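Local coordinates for type II restriction enzyme SfiI (PDB 2EZV), which recognises the double-stranded sequence GGCCNNNNNGGCC as a tetramer and cleaves it within the five-base spacer, leaving 5'-phosphate ends, at residues Asp110-Ser115 and Ser158-Phe163; Val132-Gly137 and Ala217-Tyr222. All coordinates share one frame; numbering follows the deposited sequence.

Contact 1 is buried near the middle of the subunit, where 110-115 faces a strand of the main sheet of the PD-(D/E)XK nuclease; contact 2 lies farther out, about 11 Å away between centres, where a two-stranded hairpin meets the DNA-reading strand. They share one small antiparallel sheet, since strands 110-112 and 219-221 are neighbours in it: Leu112 N probably donates to Ile219 O, 2.9 Å away. The chemistry follows the place. Contact 1 sets a phenylalanine ring, not far from the calcium, against leucine, and an imidazole against a carboxylate, whereas contact 2 backs the sheet with a methionine and sends arginines from its other side to guanines.

Contact 1 (Asp110-Ser115 and Ser158-Phe163); sequences DTLQRS and SIFVHF
Asp110, whose carboxylate lies beside the imidazole of His162, is held at the backbone by a probable hydrogen bond from its N to Val221 O, 2.9 Å long. In this nuclease of the PD-(D/E)XK clan, that bond belongs to the small antiparallel sheet of strands 110-112, 219-221 and 204-206, and the contact brings its edge strand against strand 151-167 of the main sheet. The two strands run closer to antiparallel than to parallel, and the segments meet through side chains alone. The carboxylate and the imidazole lie alongside each other with their chains pointing opposite ways, their planes 67° apart. OD2 approaches the ring edge at CD2, but that separation is modelled too short to carry weight; OD1 lies 3.4 Å from His162 CB and is buried without a polar partner in the model. His162 reaches across because its CG stands anti to the backbone N (chi1 -179°), and Phe223 packs edge-to-face with its ring. Lys102 also packs on the Asp110 side chain; an alanine here would probably leave a gap beside the imidazole and leave that ring freer to turn. The other half of the contact is apolar. Phe160 is flat and wide enough to serve Leu112 on one face and to touch Asp100, a calcium ligand, with its side chain about 7 Å from the metal. Leucine suits the facing place because its branched end brings several carbons to the ring: CG packs 3.7 Å from Phe160 CZ, while Leu112 CD1 makes a CH-pi contact, 4.1 Å from the centroid of the Phe160 ring and 29° off its normal.

Contact 2 (Val132-Gly137 and Ala217-Tyr222); sequences VTMEAG and ARIRVY. With nucleotides of chain A; nucleotides of chain B.
Met134 and Ile219 make the apolar side of this contact, where the antiparallel hairpin of strands 121-124 and 131-134 packs against strand 219-221, the middle strand of a three-stranded antiparallel sheet. Met134 is long enough to span the distance: with CG anti to the backbone N (chi1 -179°) and a bend at chi3, it brings SD to 3.9 Å from Ile219 CB. Its methyl also comes against the isoleucine, though too close in the model for the exact spacing to be trusted. The beta-branched isoleucine offers a broad surface, which Ala121 and Phe123 of the hairpin and Phe204 of the sheet also touch.

The hydrogen bonds are made to DNA, in the classic pairing of an arginine with the N7 and O6 of a guanine. Arg218 and Arg220, either side of Ile219 in sequence, each hydrogen-bond to one guanine, on different DNA chains. Arg220, extended from CG to NE, donates NH1 to N7 of DG6 of chain B at 3.1 Å and 159°, and NH2 to O6 of the same base at 2.8 Å. Because NH1 also bonds to Ala206 O, the sheet itself helps to fix how this guanidinium is turned. Arg218 grips DG14 of chain A more loosely; both bonds are weak, NH1 to N7 at 3.3 Å and NH2 to O6 at 2.9 Å with a bent 128°. Guanines are part of the GGCC half-sites that the enzyme recognises.

Packing against the sugar completes the DNA side. Tyr222, at the N-cap of helix 223-229, turns one ring face to O5' of DA4 of chain B, which lies 4.1 Å above the plane near the rim, and its OH approaches C2' of that nucleotide to 3.1 Å.

Contact 1 (Asp110-Ser115 and Ser158-Phe163)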
# COMPACT_ATOMS: atom_id res chain seq x y z
N ASP D 110 -4.36 33.06 4.89
CA ASP D 110 -5.04 31.97 4.21
C ASP D 110 -6.52 32.11 4.53
O ASP D 110 -6.88 32.56 5.62
CB ASP D 110 -4.51 30.63 4.74
CG ASP D 110 -4.02 29.72 3.63
OD1 ASP D 110 -3.14 28.88 3.91
OD2 ASP D 110 -4.51 29.84 2.49
N THR D 111 -7.37 31.74 3.58
CA THR D 111 -8.81 31.84 3.79
C THR D 111 -9.38 30.50 4.22
O THR D 111 -8.97 29.45 3.73
CB THR D 111 -9.54 32.31 2.52
OG1 THR D 111 -9.03 33.59 2.13
CG2 THR D 111 -11.03 32.42 2.77
N LEU D 112 -10.33 30.54 5.14
CA LEU D 112 -10.95 29.31 5.64
C LEU D 112 -12.47 29.37 5.63
O LEU D 112 -13.06 30.41 5.91
CB LEU D 112 -10.52 29.04 7.08
CG LEU D 112 -9.37 28.09 7.41
CD1 LEU D 112 -8.08 28.63 6.86
CD2 LEU D 112 -9.28 27.95 8.93
N GLN D 113 -13.08 28.24 5.29
CA GLN D 113 -14.53 28.12 5.32
C GLN D 113 -14.76 27.74 6.78
O GLN D 113 -13.83 27.27 7.44
CB GLN D 113 -15.02 26.98 4.43
CG GLN D 113 -14.76 27.17 2.95
CD GLN D 113 -15.37 28.45 2.42
OE1 GLN D 113 -16.49 28.83 2.80
NE2 GLN D 113 -14.66 29.12 1.53
N ARG D 114 -15.96 27.93 7.30
CA ARG D 114 -16.24 27.58 8.69
C ARG D 114 -16.07 26.08 8.89
O ARG D 114 -15.80 25.61 10.00
CB ARG D 114 -17.65 28.00 9.09
CG ARG D 114 -17.88 28.08 10.59
CD ARG D 114 -19.29 28.55 10.92
NE ARG D 114 -20.27 27.48 10.78
CZ ARG D 114 -20.45 26.50 11.66
NH1 ARG D 114 -19.70 26.44 12.75
NH2 ARG D 114 -21.37 25.57 11.45
N SER D 115 -16.23 25.33 7.81
CA SER D 115 -16.11 23.88 7.87
C SER D 115 -14.64 23.45 8.02
O SER D 115 -14.36 22.26 8.22
CB SER D 115 -16.71 23.26 6.61
OG SER D 115 -16.06 23.74 5.45
N SER D 158 -5.80 19.46 12.23
CA SER D 158 -5.97 20.30 11.06
C SER D 158 -4.70 20.87 10.46
O SER D 158 -3.90 21.52 11.15
CB SER D 158 -6.92 21.45 11.39
OG SER D 158 -8.15 20.94 11.87
N ILE D 159 -4.53 20.65 9.16
CA ILE D 159 -3.35 21.12 8.46
C ILE D 159 -3.65 21.78 7.11
O ILE D 159 -4.54 21.36 6.38
CB ILE D 159 -2.38 19.95 8.25
CG1 ILE D 159 -2.00 19.40 9.63
CG2 ILE D 159 -1.13 20.40 7.47
CD1 ILE D 159 -1.32 18.08 9.60
N PHE D 160 -2.89 22.82 6.79
CA PHE D 160 -3.07 23.55 5.54
C PHE D 160 -1.78 23.69 4.74
O PHE D 160 -0.77 24.17 5.25
CB PHE D 160 -3.65 24.93 5.80
CG PHE D 160 -5.08 24.91 6.27
CD1 PHE D 160 -5.39 24.58 7.58
CD2 PHE D 160 -6.11 25.18 5.38
CE1 PHE D 160 -6.71 24.53 8.01
CE2 PHE D 160 -7.43 25.14 5.79
CZ PHE D 160 -7.73 24.81 7.11
N VAL D 161 -1.84 23.27 3.48
CA VAL D 161 -0.70 23.36 2.58
C VAL D 161 -1.07 24.50 1.63
O VAL D 161 -2.04 24.40 0.89
CB VAL D 161 -0.50 22.05 1.81
CG1 VAL D 161 0.82 22.05 1.12
CG2 VAL D 161 -0.58 20.89 2.76
N HIS D 162 -0.30 25.58 1.69
CA HIS D 162 -0.56 26.78 0.90
C HIS D 162 0.47 26.99 -0.21
O HIS D 162 1.62 27.36 0.04
CB HIS D 162 -0.58 27.97 1.86
CG HIS D 162 -0.85 29.29 1.22
ND1 HIS D 162 0.07 29.93 0.41
CD2 HIS D 162 -1.92 30.12 1.30
CE1 HIS D 162 -0.42 31.09 0.03
NE2 HIS D 162 -1.63 31.23 0.56
N PHE D 163 0.04 26.76 -1.44
CA PHE D 163 0.92 26.92 -2.59
C PHE D 163 0.95 28.37 -3.07
O PHE D 163 0.03 28.84 -3.73
CB PHE D 163 0.47 25.98 -3.72
CG PHE D 163 0.51 24.52 -3.35
CD1 PHE D 163 -0.40 24.00 -2.44
CD2 PHE D 163 1.47 23.68 -3.90
CE1 PHE D 163 -0.35 22.66 -2.07
CE2 PHE D 163 1.53 22.34 -3.53
CZ PHE D 163 0.62 21.83 -2.62

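Contact 2 (Val132-Gly137 and Ala217-Tyr222)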
# COMPACT_ATOMS: atom_id res chain seq x y z
N VAL D 132 -15.69 40.25 15.89
CA VAL D 132 -16.23 39.24 14.99
C VAL D 132 -16.13 37.84 15.59
O VAL D 132 -15.16 37.51 16.29
CB VAL D 132 -15.48 39.26 13.65
CG1 VAL D 132 -16.13 38.29 12.67
CG2 VAL D 132 -15.47 40.67 13.09
N THR D 133 -17.14 37.01 15.33
CA THR D 133 -17.19 35.66 15.87
C THR D 133 -17.55 34.58 14.84
O THR D 133 -18.26 34.84 13.87
CB THR D 133 -18.20 35.60 17.04
OG1 THR D 133 -17.49 35.79 18.27
CG2 THR D 133 -18.94 34.27 17.08
N MET D 134 -17.03 33.38 15.06
CA MET D 134 -17.29 32.26 14.16
C MET D 134 -17.04 30.94 14.89
O MET D 134 -15.94 30.70 15.37
CB MET D 134 -16.39 32.34 12.92
CG MET D 134 -16.62 31.20 11.92
SD MET D 134 -15.89 31.55 10.30
CE MET D 134 -14.58 30.39 10.25
N GLU D 135 -18.08 30.12 14.98
CA GLU D 135 -17.97 28.83 15.65
C GLU D 135 -17.14 27.89 14.77
O GLU D 135 -17.13 28.02 13.55
CB GLU D 135 -19.36 28.23 15.88
N ALA D 136 -16.44 26.96 15.41
CA ALA D 136 -15.61 26.01 14.68
C ALA D 136 -16.52 25.06 13.91
O ALA D 136 -17.58 24.66 14.40
CB ALA D 136 -14.72 25.24 15.64
N GLY D 137 -16.10 24.71 12.69
CA GLY D 137 -16.87 23.80 11.86
C GLY D 137 -16.31 22.39 11.78
O GLY D 137 -16.97 21.48 11.28
N ALA D 217 -19.87 34.41 4.69
CA ALA D 217 -18.94 34.75 5.78
C ALA D 217 -17.87 33.69 6.06
O ALA D 217 -18.17 32.54 6.41
CB ALA D 217 -19.71 35.06 7.07
N ARG D 218 -16.62 34.11 5.93
CA ARG D 218 -15.48 33.23 6.16
C ARG D 218 -14.54 33.88 7.16
O ARG D 218 -14.89 34.87 7.80
CB ARG D 218 -14.73 33.02 4.85
CG ARG D 218 -15.59 32.62 3.69
CD ARG D 218 -14.72 32.42 2.47
NE ARG D 218 -15.26 33.06 1.28
CZ ARG D 218 -14.58 33.19 0.14
NH1 ARG D 218 -13.34 32.74 0.06
NH2 ARG D 218 -15.15 33.78 -0.91
N ILE D 219 -13.34 33.32 7.29
CA ILE D 219 -12.36 33.86 8.22
C ILE D 219 -10.96 33.72 7.63
O ILE D 219 -10.72 32.89 6.75
CB ILE D 219 -12.42 33.13 9.57
CG1 ILE D 219 -11.58 33.88 10.62
CG2 ILE D 219 -11.88 31.72 9.42
CD1 ILE D 219 -11.86 33.44 12.04
N ARG D 220 -10.03 34.54 8.11
CA ARG D 220 -8.65 34.51 7.64
C ARG D 220 -7.70 34.18 8.79
O ARG D 220 -8.01 34.41 9.95
CB ARG D 220 -8.25 35.86 7.05
CG ARG D 220 -8.35 35.97 5.54
CD ARG D 220 -7.49 37.14 5.06
NE ARG D 220 -7.44 37.27 3.60
CZ ARG D 220 -8.36 37.88 2.86
NH1 ARG D 220 -9.42 38.43 3.42
NH2 ARG D 220 -8.22 37.92 1.54
N VAL D 221 -6.54 33.63 8.43
CA VAL D 221 -5.49 33.29 9.39
C VAL D 221 -4.24 33.96 8.86
O VAL D 221 -3.87 33.75 7.70
CB VAL D 221 -5.23 31.77 9.46
CG1 VAL D 221 -4.03 31.50 10.35
CG2 VAL D 221 -6.46 31.05 9.99
N TYR D 222 -3.59 34.77 9.67
CA TYR D 222 -2.40 35.45 9.20
C TYR D 222 -1.10 34.78 9.62
O TYR D 222 -0.85 34.54 10.80
CB TYR D 222 -2.42 36.93 9.62
CG TYR D 222 -3.38 37.74 8.78
CD1 TYR D 222 -4.76 37.62 8.95
CD2 TYR D 222 -2.92 38.56 7.75
CE1 TYR D 222 -5.65 38.29 8.13
CE2 TYR D 222 -3.80 39.24 6.91
CZ TYR D 222 -5.17 39.10 7.10
OH TYR D 222 -6.06 39.75 6.27
P DG A 14 -7.96 28.05 -3.71
OP1 DG A 14 -6.94 27.06 -4.15
OP2 DG A 14 -8.31 28.17 -2.28
O5' DG A 14 -7.48 29.48 -4.20
C5' DG A 14 -8.40 30.56 -4.19
C4' DG A 14 -8.20 31.42 -5.41
O4' DG A 14 -9.47 32.04 -5.69
C3' DG A 14 -7.22 32.57 -5.19
O3' DG A 14 -6.71 33.00 -6.45
C2' DG A 14 -8.12 33.64 -4.60
C1' DG A 14 -9.43 33.41 -5.34
N9 DG A 14 -10.62 33.70 -4.56
C8 DG A 14 -11.06 33.07 -3.41
N7 DG A 14 -12.16 33.58 -2.94
C5 DG A 14 -12.47 34.60 -3.83
C6 DG A 14 -13.55 35.51 -3.84
O6 DG A 14 -14.49 35.61 -3.04
N1 DG A 14 -13.48 36.38 -4.93
C2 DG A 14 -12.49 36.36 -5.89
N2 DG A 14 -12.58 37.27 -6.87
N3 DG A 14 -11.48 35.52 -5.89
C4 DG A 14 -11.54 34.67 -4.84
P DG B 6 -14.26 45.08 6.02
OP1 DG B 6 -14.92 46.23 6.68
OP2 DG B 6 -14.43 43.72 6.60
O5' DG B 6 -14.75 45.07 4.50
C5' DG B 6 -13.80 44.99 3.44
C4' DG B 6 -14.45 44.71 2.11
O4' DG B 6 -13.44 44.09 1.27
C3' DG B 6 -15.59 43.68 2.16
O3' DG B 6 -16.29 43.74 0.91
C2' DG B 6 -14.84 42.37 2.08
C1' DG B 6 -13.78 42.73 1.07
N9 DG B 6 -12.56 41.92 1.03
C8 DG B 6 -12.11 41.02 1.96
N7 DG B 6 -11.02 40.41 1.58
C5 DG B 6 -10.73 40.95 0.34
C6 DG B 6 -9.67 40.68 -0.57
O6 DG B 6 -8.74 39.87 -0.45
N1 DG B 6 -9.76 41.47 -1.71
C2 DG B 6 -10.74 42.40 -1.95
N2 DG B 6 -10.66 43.06 -3.12
N3 DG B 6 -11.73 42.65 -1.12
C4 DG B 6 -11.66 41.90 -0.01
O5' DA B 4 -3.15 42.42 9.43
C5' DA B 4 -3.53 42.94 8.15
C4' DA B 4 -4.77 43.81 8.19
O4' DA B 4 -4.84 44.56 6.96
C3' DA B 4 -6.09 43.03 8.24
O3' DA B 4 -7.11 43.82 8.88
C2' DA B 4 -6.40 42.79 6.78
C1' DA B 4 -5.88 44.07 6.13
N9 DA B 4 -5.32 43.89 4.79
C8 DA B 4 -4.34 43.02 4.39
N7 DA B 4 -4.02 43.13 3.13
C5 DA B 4 -4.85 44.14 2.66
C6 DA B 4 -5.00 44.73 1.39
N6 DA B 4 -4.28 44.38 0.32
N1 DA B 4 -5.92 45.71 1.26
C2 DA B 4 -6.64 46.06 2.33
N3 DA B 4 -6.59 45.58 3.57
C4 DA B 4 -5.67 44.61 3.67